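Local coordinates for protein octenoyl-coa reductase/carboxylase (Streptomyces sp., PDB 4A0S) that probably catalyses the NADPH-dependent reductive carboxylation of 2-octenoyl-CoA, supplying an unusual extender unit for polyketide biosynthesis, at residues 65-70 with 135-140; 186-189 with 195-198; 245-250 with 301-306; 209-214 with 238-243. One frame throughout, in Å; residues are numbered along the deposited sequence.

Contact 1: 65-70 with 135-140; sequences VLVAVM and DHVIVH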
loop_
_atom_site.group_PDB
_atom_site.type_symbol
_atom_site.label_atom_id
_atom_site.label_comp_id
_atom_site.label_asym_id
_atom_site.label_seq_id
_atom_site.Cartn_x
_atom_site.Cartn_y
_atom_site.Cartn_z
ATOM N N VAL A 65 3.837 -7.751 33.206
ATOM C CA VAL A 65 3.073 -8.839 33.754
ATOM C C VAL A 65 4.045 -9.947 34.071
ATOM O O VAL A 65 4.967 -10.204 33.305
ATOM C CB VAL A 65 2.021 -9.325 32.740
ATOM C CG1 VAL A 65 1.314 -10.517 33.258
ATOM C CG2 VAL A 65 1.008 -8.200 32.449
ATOM N N LEU A 66 3.863 -10.554 35.240
ATOM C CA LEU A 66 4.687 -11.677 35.604
ATOM C C LEU A 66 3.881 -12.873 35.203
ATOM O O LEU A 66 2.750 -13.027 35.635
ATOM C CB LEU A 66 4.959 -11.688 37.093
ATOM C CG LEU A 66 5.849 -12.827 37.575
ATOM C CD1 LEU A 66 7.276 -12.741 36.986
ATOM C CD2 LEU A 66 5.857 -12.713 39.084
ATOM N N VAL A 67 4.473 -13.710 34.372
ATOM C CA VAL A 67 3.811 -14.895 33.872
ATOM C C VAL A 67 4.493 -16.088 34.517
ATOM O O VAL A 67 5.715 -16.138 34.524
ATOM C CB VAL A 67 3.983 -14.993 32.333
ATOM C CG1 VAL A 67 3.439 -16.311 31.786
ATOM C CG2 VAL A 67 3.319 -13.810 31.664
ATOM N N ALA A 68 3.702 -17.006 35.087
ATOM C CA ALA A 68 4.207 -18.325 35.468
ATOM C C ALA A 68 4.265 -19.062 34.151
ATOM O O ALA A 68 3.235 -19.384 33.578
ATOM C CB ALA A 68 3.252 -19.039 36.435
ATOM N N VAL A 69 5.472 -19.294 33.660
ATOM C CA VAL A 69 5.653 -19.850 32.336
ATOM C C VAL A 69 5.434 -21.359 32.353
ATOM O O VAL A 69 6.153 -22.100 33.028
ATOM C CB VAL A 69 7.048 -19.543 31.790
ATOM C CG1 VAL A 69 7.212 -20.141 30.400
ATOM C CG2 VAL A 69 7.289 -18.042 31.759
ATOM N N MET A 70 4.464 -21.810 31.576
ATOM C CA MET A 70 4.137 -23.221 31.550
ATOM C C MET A 70 5.024 -23.967 30.585
ATOM O O MET A 70 5.522 -25.043 30.894
ATOM C CB MET A 70 2.663 -23.394 31.218
ATOM C CG MET A 70 1.776 -22.957 32.381
ATOM S SD MET A 70 2.052 -23.955 33.863
ATOM C CE MET A 70 1.254 -25.459 33.355
ATOM N N ASP A 135 -5.053 -15.786 34.123
ATOM C CA ASP A 135 -5.311 -15.720 32.693
ATOM C C ASP A 135 -4.272 -16.519 31.955
ATOM O O ASP A 135 -3.062 -16.376 32.210
ATOM C CB ASP A 135 -5.246 -14.290 32.184
ATOM C CG ASP A 135 -6.476 -13.496 32.532
ATOM O OD1 ASP A 135 -7.477 -14.081 33.009
ATOM O OD2 ASP A 135 -6.443 -12.280 32.317
ATOM N N HIS A 136 -4.765 -17.338 31.033
ATOM C CA HIS A 136 -3.913 -18.152 30.191
ATOM C C HIS A 136 -3.465 -17.313 29.021
ATOM O O HIS A 136 -4.285 -16.760 28.280
ATOM C CB HIS A 136 -4.668 -19.381 29.709
ATOM C CG HIS A 136 -4.840 -20.424 30.768
ATOM N ND1 HIS A 136 -5.177 -21.727 30.476
ATOM C CD2 HIS A 136 -4.671 -20.370 32.113
ATOM C CE1 HIS A 136 -5.246 -22.422 31.598
ATOM N NE2 HIS A 136 -4.935 -21.624 32.605
ATOM N N VAL A 137 -2.158 -17.199 28.878
ATOM C CA VAL A 137 -1.582 -16.333 27.873
ATOM C C VAL A 137 -0.506 -17.024 27.071
ATOM O O VAL A 137 0.081 -18.020 27.487
ATOM C CB VAL A 137 -0.950 -15.071 28.507
ATOM C CG1 VAL A 137 -2.022 -14.226 29.204
ATOM C CG2 VAL A 137 0.158 -15.451 29.473
ATOM N N ILE A 138 -0.263 -16.486 25.895
ATOM C CA ILE A 138 0.984 -16.731 25.245
ATOM C C ILE A 138 1.684 -15.402 25.304
ATOM O O ILE A 138 1.044 -14.358 25.456
ATOM C CB ILE A 138 0.813 -17.231 23.827
ATOM C CG1 ILE A 138 -0.163 -16.325 23.071
ATOM C CG2 ILE A 138 0.360 -18.687 23.863
ATOM C CD1 ILE A 138 -0.143 -16.501 21.562
ATOM N N VAL A 139 2.998 -15.451 25.254
ATOM C CA VAL A 139 3.782 -14.256 25.192
ATOM C C VAL A 139 4.478 -14.339 23.859
ATOM O O VAL A 139 5.042 -15.390 23.512
ATOM C CB VAL A 139 4.815 -14.193 26.313
ATOM C CG1 VAL A 139 5.772 -13.026 26.081
ATOM C CG2 VAL A 139 4.123 -14.118 27.675
ATOM N N HIS A 140 4.408 -13.246 23.105
ATOM C CA HIS A 140 5.217 -13.094 21.906
ATOM C C HIS A 140 6.364 -12.128 22.203
ATOM O O HIS A 140 6.333 -11.421 23.199
ATOM C CB HIS A 140 4.369 -12.655 20.707
ATOM C CG HIS A 140 3.815 -11.274 20.827
ATOM N ND1 HIS A 140 4.573 -10.149 20.598
ATOM C CD2 HIS A 140 2.571 -10.837 21.128
ATOM C CE1 HIS A 140 3.823 -9.073 20.760
ATOM N NE2 HIS A 140 2.606 -9.464 21.095
#
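Val-67 meets Val-137 and Val-139 methyl to methyl within the curled sheet of the GroES-like domain, a hallmark of the medium-chain dehydrogenase/reductase superfamily. Backbone spacing shows that this is side-chain packing rather than strand pairing: the nearest pair, Val-67 CA and Val-137 CA, is 8.2 Å apart, and no hydrogen bond joins 65-70 to 135-140. Strand 117-124 pairs antiparallel with both strands instead, so the curl of the sheet brings them near each other.

The close part is small, 96 Å² summed over both sides, but all three valines are buried. Val-67 CG1 lies 4.1 Å from Val-137 CG2, and Val-67 CG2 lies 4.2 Å from that same methyl, so one branch of Val-137 rests against both branches of its partner. With CG1 of Val-137 turned anti to the carbonyl carbon (chi1 -63°), the touching branch CG2 falls between the backbone N and the carbonyl carbon. Leu-184 of strand 184-186 packs on both Val-137 and Val-139, while Trp-131 adds to the cover of Val-137.

Toward Asp-135 and His-136 the contact gives out. These partly exposed residues look to other partners: Asp-135 OD1 forms a salt bridge with Lys-132, and the His-136 ring meets that of Trp-193. On the packed side, the side chains of Val-67 and Val-139 run antiparallel past one another, with Val-67 CG2 and Val-139 CG2 4.1 Å apart.

Contact 2: 186-189 with 195-198; sequences PKPA and EAAV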
loop_
_atom_site.group_PDB
_atom_site.type_symbol
_atom_site.label_atom_id
_atom_site.label_comp_id
_atom_site.label_asym_id
_atom_site.label_seq_id
_atom_site.Cartn_x
_atom_site.Cartn_y
_atom_site.Cartn_z
ATOM N N PRO A 186 -4.260 -13.926 24.577
ATOM C CA PRO A 186 -4.873 -15.106 25.172
ATOM C C PRO A 186 -4.355 -16.361 24.497
ATOM O O PRO A 186 -4.279 -16.443 23.260
ATOM C CB PRO A 186 -6.368 -14.922 24.898
ATOM C CG PRO A 186 -6.468 -13.925 23.822
ATOM C CD PRO A 186 -5.256 -13.035 23.938
ATOM N N LYS A 187 -3.946 -17.309 25.315
ATOM C CA LYS A 187 -3.516 -18.597 24.814
ATOM C C LYS A 187 -4.676 -19.262 24.087
ATOM O O LYS A 187 -5.793 -19.283 24.598
ATOM C CB LYS A 187 -3.078 -19.469 25.982
ATOM C CG LYS A 187 -2.780 -20.903 25.606
ATOM C CD LYS A 187 -2.640 -21.722 26.860
ATOM C CE LYS A 187 -2.874 -23.206 26.575
ATOM N NZ LYS A 187 -4.312 -23.501 26.255
ATOM N N PRO A 188 -4.414 -19.799 22.880
ATOM C CA PRO A 188 -5.414 -20.586 22.175
ATOM C C PRO A 188 -5.876 -21.712 23.096
ATOM O O PRO A 188 -5.069 -22.541 23.518
ATOM C CB PRO A 188 -4.632 -21.148 20.998
ATOM C CG PRO A 188 -3.620 -20.114 20.724
ATOM C CD PRO A 188 -3.187 -19.640 22.083
ATOM N N ALA A 189 -7.156 -21.704 23.446
ATOM C CA ALA A 189 -7.671 -22.577 24.509
ATOM C C ALA A 189 -7.542 -24.096 24.232
ATOM O O ALA A 189 -7.417 -24.899 25.157
ATOM C CB ALA A 189 -9.107 -22.201 24.841
ATOM N N GLU A 195 2.235 -26.721 23.087
ATOM C CA GLU A 195 1.742 -26.413 21.739
ATOM C C GLU A 195 1.571 -24.908 21.529
ATOM O O GLU A 195 1.949 -24.358 20.487
ATOM C CB GLU A 195 0.395 -27.071 21.524
ATOM C CG GLU A 195 0.453 -28.548 21.210
ATOM C CD GLU A 195 -0.889 -29.211 21.433
ATOM O OE1 GLU A 195 -1.868 -28.495 21.685
ATOM O OE2 GLU A 195 -0.963 -30.454 21.343
ATOM N N ALA A 196 0.975 -24.264 22.525
ATOM C CA ALA A 196 0.754 -22.817 22.525
ATOM C C ALA A 196 2.093 -22.053 22.505
ATOM O O ALA A 196 2.245 -21.074 21.775
ATOM C CB ALA A 196 -0.068 -22.423 23.730
ATOM N N ALA A 197 3.063 -22.551 23.272
ATOM C CA ALA A 197 4.376 -21.926 23.449
ATOM C C ALA A 197 5.246 -21.898 22.197
ATOM O O ALA A 197 6.072 -20.995 22.045
ATOM C CB ALA A 197 5.136 -22.630 24.560
ATOM N N VAL A 198 5.071 -22.878 21.308
ATOM C CA VAL A 198 5.994 -23.026 20.177
ATOM C C VAL A 198 5.816 -21.979 19.076
ATOM O O VAL A 198 6.705 -21.753 18.276
ATOM C CB VAL A 198 5.980 -24.462 19.567
ATOM C CG1 VAL A 198 6.555 -25.470 20.538
ATOM C CG2 VAL A 198 4.579 -24.865 19.100
#
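The apolar contacts between 186-189 and 195-198 converge on one methyl, Ala-196 CB. It sits against the flank of Lys-187, nearest to Lys-187 CG at 3.6 Å, with Lys-187 CD and CE each 4.1 Å from Ala-196 CB as well. A lysine therefore serves here through its aliphatic stem, which runs alongside the methyl instead of ending on it. CG is anti to the backbone N (chi1 172°), and the stem stays extended until a bend at chi4 (-70°) turns the amino group aside. Pro-188 adds a looser touch, its CD 4.5 Å from Ala-196 CB.

Between the two segments the chain leaves strand 184-186 and enters the short helix 193-197, so these contacts lay the helix back over the strand-to-helix loop. Ile-138 of strand 136-139 touches Lys-187, Pro-188 and Ala-196 alike, placing all three against the sheet of the GroES-like domain.

The hydrogen bonds gather at the amino group. Lys-187 NZ donates to Pro-188 O over 3.0 Å, from above the carbonyl plane (36° out of it), and also to the backbone O atoms of Gly-421 and Leu-191. A methionine in its place would probably leave these three carbonyls without their shared donor and free the loop to shift.

A cation-pi interaction completes the set: Lys-187 with the ring of Trp-193.

Contact 3: 245-250 with 301-306; sequences GGIPVA and EKAGRE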
loop_
_atom_site.group_PDB
_atom_site.type_symbol
_atom_site.label_atom_id
_atom_site.label_comp_id
_atom_site.label_asym_id
_atom_site.label_seq_id
_atom_site.Cartn_x
_atom_site.Cartn_y
_atom_site.Cartn_z
ATOM N N GLY A 245 -4.181 -19.581 0.534
ATOM C CA GLY A 245 -4.521 -19.973 -0.827
ATOM C C GLY A 245 -3.323 -19.830 -1.737
ATOM O O GLY A 245 -3.447 -19.804 -2.959
ATOM N N GLY A 246 -2.154 -19.723 -1.113
ATOM C CA GLY A 246 -0.903 -19.653 -1.833
ATOM C C GLY A 246 -0.357 -21.042 -2.094
ATOM O O GLY A 246 -0.934 -22.053 -1.673
ATOM N N ILE A 247 0.759 -21.085 -2.798
ATOM C CA ILE A 247 1.335 -22.347 -3.220
ATOM C C ILE A 247 2.742 -22.348 -2.646
ATOM O O ILE A 247 3.612 -21.647 -3.161
ATOM C CB ILE A 247 1.345 -22.475 -4.744
ATOM C CG1 ILE A 247 -0.093 -22.538 -5.283
ATOM C CG2 ILE A 247 2.085 -23.723 -5.164
ATOM C CD1 ILE A 247 -0.277 -21.913 -6.650
ATOM N N PRO A 248 2.953 -23.091 -1.545
ATOM C CA PRO A 248 4.287 -23.059 -0.968
ATOM C C PRO A 248 5.191 -24.014 -1.710
ATOM O O PRO A 248 4.755 -25.094 -2.103
ATOM C CB PRO A 248 4.054 -23.546 0.458
ATOM C CG PRO A 248 2.921 -24.520 0.329
ATOM C CD PRO A 248 2.047 -23.999 -0.807
ATOM N N VAL A 249 6.429 -23.612 -1.949
ATOM C CA VAL A 249 7.417 -24.569 -2.395
ATOM C C VAL A 249 8.508 -24.618 -1.337
ATOM O O VAL A 249 9.210 -23.643 -1.094
ATOM C CB VAL A 249 7.962 -24.268 -3.804
ATOM C CG1 VAL A 249 8.906 -25.358 -4.238
ATOM C CG2 VAL A 249 6.821 -24.176 -4.800
ATOM N N ALA A 250 8.605 -25.767 -0.682
ATOM C CA ALA A 250 9.534 -25.931 0.401
ATOM C C ALA A 250 10.893 -26.239 -0.171
ATOM O O ALA A 250 11.016 -27.069 -1.062
ATOM C CB ALA A 250 9.073 -27.058 1.314
ATOM N N GLU A 301 8.405 -25.692 -12.788
ATOM C CA GLU A 301 7.992 -27.087 -12.995
ATOM C C GLU A 301 6.981 -27.526 -11.960
ATOM O O GLU A 301 5.979 -28.154 -12.295
ATOM C CB GLU A 301 9.172 -28.064 -12.878
ATOM C CG GLU A 301 10.355 -27.853 -13.793
ATOM C CD GLU A 301 11.343 -29.018 -13.743
ATOM O OE1 GLU A 301 10.918 -30.175 -13.960
ATOM O OE2 GLU A 301 12.547 -28.779 -13.490
ATOM N N LYS A 302 7.275 -27.222 -10.695
ATOM C CA LYS A 302 6.457 -27.688 -9.586
ATOM C C LYS A 302 5.214 -26.862 -9.374
ATOM O O LYS A 302 4.134 -27.410 -9.134
ATOM C CB LYS A 302 7.273 -27.734 -8.297
ATOM C CG LYS A 302 8.405 -28.701 -8.386
ATOM C CD LYS A 302 9.186 -28.772 -7.102
ATOM C CE LYS A 302 10.348 -29.748 -7.268
ATOM N NZ LYS A 302 9.898 -31.134 -7.595
ATOM N N ALA A 303 5.374 -25.543 -9.448
ATOM C CA ALA A 303 4.328 -24.622 -9.032
ATOM C C ALA A 303 3.723 -23.861 -10.199
ATOM O O ALA A 303 2.719 -23.192 -10.038
ATOM C CB ALA A 303 4.875 -23.646 -7.999
ATOM N N GLY A 304 4.352 -23.938 -11.362
ATOM C CA GLY A 304 3.808 -23.308 -12.561
ATOM C C GLY A 304 4.407 -21.963 -12.912
ATOM O O GLY A 304 4.358 -21.544 -14.062
ATOM N N ARG A 305 4.982 -21.283 -11.925
ATOM C CA ARG A 305 5.631 -19.995 -12.152
ATOM C C ARG A 305 6.814 -19.821 -11.225
ATOM O O ARG A 305 6.958 -20.549 -10.256
ATOM C CB ARG A 305 4.658 -18.830 -11.889
ATOM C CG ARG A 305 3.354 -18.903 -12.648
ATOM C CD ARG A 305 2.502 -17.657 -12.408
ATOM N NE ARG A 305 2.437 -17.264 -11.002
ATOM C CZ ARG A 305 1.468 -17.613 -10.167
ATOM N NH1 ARG A 305 0.480 -18.396 -10.567
ATOM N NH2 ARG A 305 1.502 -17.193 -8.910
ATOM N N GLU A 306 7.636 -18.824 -11.511
ATOM C CA GLU A 306 8.621 -18.354 -10.551
ATOM C C GLU A 306 7.941 -17.939 -9.257
ATOM O O GLU A 306 6.794 -17.496 -9.260
ATOM C CB GLU A 306 9.401 -17.174 -11.105
ATOM C CG GLU A 306 10.320 -17.536 -12.252
ATOM C CD GLU A 306 10.738 -16.300 -13.040
ATOM O OE1 GLU A 306 9.846 -15.550 -13.519
ATOM O OE2 GLU A 306 11.951 -16.068 -13.161
#
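Ala-303, at the end of helix 285-303, gives 53 Å² of its surface to strand 247-252, the largest share of any residue in the contact. Its methyl points toward the strand and meets two branched side chains: Ala-303 CB is 3.8 Å from Val-249 CG2 and 4.0 Å from Ile-247 CG2. Ile-223 of the adjoining strand 223-226 touches Ala-303 too, so the methyl is received by residues of two neighbouring strands.

Val-249 contributes 45 Å² and is the buried member of the group. With CG1 anti to the backbone N (chi1 -176°), CG2 falls anti to the carbonyl carbon and meets Ala-303. The other methyl, CG1, comes no closer than 4.5 Å to Lys-302 CD, a marginal touch on a side chain that starts toward the strand and then leads away from it.

Ile-247, with 39 Å², lies two residues earlier on the same face and is partly exposed. Its CG2 makes the approach. Pro-248, between the two, points to the other face, where it packs on Val-241 and Lys-242 of helix 232-243.

Gly-304, directly after Ala-303, is the first residue to leave the helix. Its phi of 99° would jam a CB against the carbonyl O of Ala-303, so glycine suits the turn. Beyond it, Arg-305 forms a salt bridge with Asp-308 and packs on Arg-373 of the second subunit.

Helices 232-243 and 285-303 thus cover opposite faces of a parallel sheet, the layered alpha/beta arrangement of the Rossmann fold, here the NADP-binding part of the reductase.

Contact 4: 209-214 with 238-243; sequences MLVSDR and IQFVKN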
loop_
_atom_site.group_PDB
_atom_site.type_symbol
_atom_site.label_atom_id
_atom_site.label_comp_id
_atom_site.label_asym_id
_atom_site.label_seq_id
_atom_site.Cartn_x
_atom_site.Cartn_y
_atom_site.Cartn_z
ATOM N N MET A 209 6.060 -11.582 7.744
ATOM C CA MET A 209 6.750 -11.746 6.475
ATOM C C MET A 209 5.823 -12.039 5.313
ATOM O O MET A 209 6.100 -11.624 4.212
ATOM C CB MET A 209 7.751 -12.893 6.610
ATOM C CG MET A 209 8.888 -12.531 7.554
ATOM S SD MET A 209 9.979 -13.913 7.828
ATOM C CE MET A 209 10.801 -14.006 6.230
ATOM N N LEU A 210 4.738 -12.764 5.560
ATOM C CA LEU A 210 3.965 -13.320 4.452
ATOM C C LEU A 210 2.538 -12.862 4.415
ATOM O O LEU A 210 1.992 -12.688 3.345
ATOM C CB LEU A 210 3.965 -14.848 4.496
ATOM C CG LEU A 210 5.321 -15.512 4.311
ATOM C CD1 LEU A 210 5.168 -17.000 4.606
ATOM C CD2 LEU A 210 5.830 -15.281 2.877
ATOM N N VAL A 211 1.920 -12.722 5.584
ATOM C CA VAL A 211 0.496 -12.457 5.590
ATOM C C VAL A 211 0.243 -10.975 5.723
ATOM O O VAL A 211 -0.604 -10.414 5.028
ATOM C CB VAL A 211 -0.237 -13.236 6.703
ATOM C CG1 VAL A 211 -1.751 -12.892 6.702
ATOM C CG2 VAL A 211 -0.009 -14.749 6.541
ATOM N N SER A 212 0.981 -10.363 6.644
ATOM C CA SER A 212 0.761 -8.987 7.041
ATOM C C SER A 212 0.994 -8.018 5.906
ATOM O O SER A 212 1.841 -8.253 5.039
ATOM C CB SER A 212 1.712 -8.616 8.172
ATOM O OG SER A 212 1.451 -7.290 8.578
ATOM N N ASP A 213 0.278 -6.893 5.941
ATOM C CA ASP A 213 0.589 -5.823 5.006
ATOM C C ASP A 213 1.935 -5.178 5.333
ATOM O O ASP A 213 2.400 -4.328 4.609
ATOM C CB ASP A 213 -0.534 -4.788 4.895
ATOM C CG ASP A 213 -0.719 -3.950 6.151
ATOM O OD1 ASP A 213 0.011 -4.133 7.152
ATOM O OD2 ASP A 213 -1.635 -3.084 6.116
ATOM N N ARG A 214 2.577 -5.629 6.405
ATOM C CA ARG A 214 3.918 -5.137 6.748
ATOM C C ARG A 214 5.060 -5.974 6.157
ATOM O O ARG A 214 6.222 -5.603 6.253
ATOM C CB ARG A 214 4.087 -5.021 8.271
ATOM C CG ARG A 214 2.949 -4.299 8.961
ATOM C CD ARG A 214 2.749 -2.904 8.394
ATOM N NE ARG A 214 1.468 -2.376 8.835
ATOM C CZ ARG A 214 1.302 -1.567 9.875
ATOM N NH1 ARG A 214 2.351 -1.165 10.571
ATOM N NH2 ARG A 214 0.086 -1.134 10.201
ATOM N N ILE A 238 4.826 -22.206 5.702
ATOM C CA ILE A 238 4.054 -23.170 4.907
ATOM C C ILE A 238 2.559 -23.051 5.178
ATOM O O ILE A 238 1.746 -23.050 4.257
ATOM C CB ILE A 238 4.506 -24.625 5.189
ATOM C CG1 ILE A 238 5.849 -24.883 4.524
ATOM C CG2 ILE A 238 3.435 -25.633 4.721
ATOM C CD1 ILE A 238 6.622 -26.034 5.154
ATOM N N GLN A 239 2.204 -22.950 6.449
ATOM C CA GLN A 239 0.807 -22.931 6.825
ATOM C C GLN A 239 0.123 -21.647 6.411
ATOM O O GLN A 239 -1.010 -21.676 5.926
ATOM C CB GLN A 239 0.679 -23.144 8.309
ATOM C CG GLN A 239 1.152 -24.505 8.727
ATOM C CD GLN A 239 0.722 -24.777 10.118
ATOM O OE1 GLN A 239 -0.470 -24.922 10.381
ATOM N NE2 GLN A 239 1.666 -24.755 11.038
ATOM N N PHE A 240 0.808 -20.527 6.589
ATOM C CA PHE A 240 0.256 -19.254 6.158
ATOM C C PHE A 240 0.104 -19.222 4.640
ATOM O O PHE A 240 -0.893 -18.711 4.134
ATOM C CB PHE A 240 1.118 -18.102 6.620
ATOM C CG PHE A 240 1.130 -17.936 8.095
ATOM C CD1 PHE A 240 -0.055 -17.996 8.826
ATOM C CD2 PHE A 240 2.323 -17.737 8.767
ATOM C CE1 PHE A 240 -0.038 -17.848 10.226
ATOM C CE2 PHE A 240 2.340 -17.596 10.148
ATOM C CZ PHE A 240 1.159 -17.639 10.868
ATOM N N VAL A 241 1.069 -19.790 3.931
ATOM C CA VAL A 241 0.990 -19.826 2.475
ATOM C C VAL A 241 -0.225 -20.658 2.072
ATOM O O VAL A 241 -1.114 -20.206 1.332
ATOM C CB VAL A 241 2.281 -20.350 1.846
ATOM C CG1 VAL A 241 2.106 -20.481 0.320
ATOM C CG2 VAL A 241 3.443 -19.393 2.161
ATOM N N LYS A 242 -0.300 -21.859 2.614
ATOM C CA LYS A 242 -1.391 -22.756 2.280
ATOM C C LYS A 242 -2.713 -22.133 2.690
ATOM O O LYS A 242 -3.620 -22.025 1.878
ATOM C CB LYS A 242 -1.196 -24.095 2.962
ATOM C CG LYS A 242 -0.109 -24.932 2.304
ATOM C CD LYS A 242 0.032 -26.290 2.977
ATOM C CE LYS A 242 -1.265 -27.110 2.820
ATOM N NZ LYS A 242 -1.572 -27.449 1.373
ATOM N N ASN A 243 -2.796 -21.686 3.944
ATOM C CA ASN A 243 -4.036 -21.120 4.450
ATOM C C ASN A 243 -4.459 -19.889 3.671
ATOM O O ASN A 243 -5.657 -19.598 3.563
ATOM C CB ASN A 243 -3.956 -20.802 5.940
ATOM C CG ASN A 243 -5.312 -20.447 6.531
ATOM O OD1 ASN A 243 -6.252 -21.247 6.485
ATOM N ND2 ASN A 243 -5.418 -19.246 7.099
#
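Helix 232-243 of the NADP-binding Rossmann fold, which begins with the cofactor-binding residues Gly-232 and Leu-233, receives Leu-210 and Val-211 near its far end. Val-211 CG2 approaches the root of Phe-240, 3.5 Å from Phe-240 CB and 3.7 Å from Phe-240 CG. The two side chains cross at about a right angle, and the methyl reaches the ring obliquely. Phe-240 CG lies anti to its own carbonyl carbon (chi1 -67°), which brings the base of the ring beside that methyl. Beyond it the ring meets Tyr-207 edge-to-face.

Leu-210 makes the second touch, its CD1 3.8 Å from Val-241 CG2. Both residues also rest on Val-224 of strand 223-226. The contact therefore joins helix 200-210 to the helix of the first beta-alpha unit over the parallel sheet, all four touching residues being buried. Gln-220 of the second subunit bonds to Phe-240 O and Asn-243 ND2 and packs on Val-211, so the subunit interface adjoins this packing.

Past the apolar part, 209-214 is shaped by polar bonds of its own. Ser-212 OG accepts from Arg-214 N over 3.0 Å, at an N-H...O angle of 162°, an ST turn. In the following salt bridge Arg-214 NE meets Asp-213 OD1 at 2.8 Å, on the syn side of the carboxylate but 33° out of its plane.

From the N terminus, contact 1 closes the longest loop, bringing 135-140 back to strand 64-73 after 64 residues. Contact 2 closes a short one of five residues, contact 4 one of 23, and contact 3 one of 50. All four follow in series; none nests or crosses. Contacts 1 and 2 touch through a probable hydrogen bond from Lys-187 N to His-136 O (3.0 Å), uniting the GroES-like sheet with the loop and helix after it. Contacts 4 and 3 are joined likewise, Gly-246 N to Val-241 O (2.7 Å), where helix 232-243 passes into strand 247-252. The two pairs do not touch: even contacts 2 and 4, the nearest across them, keep their nearest atoms about 9 Å apart.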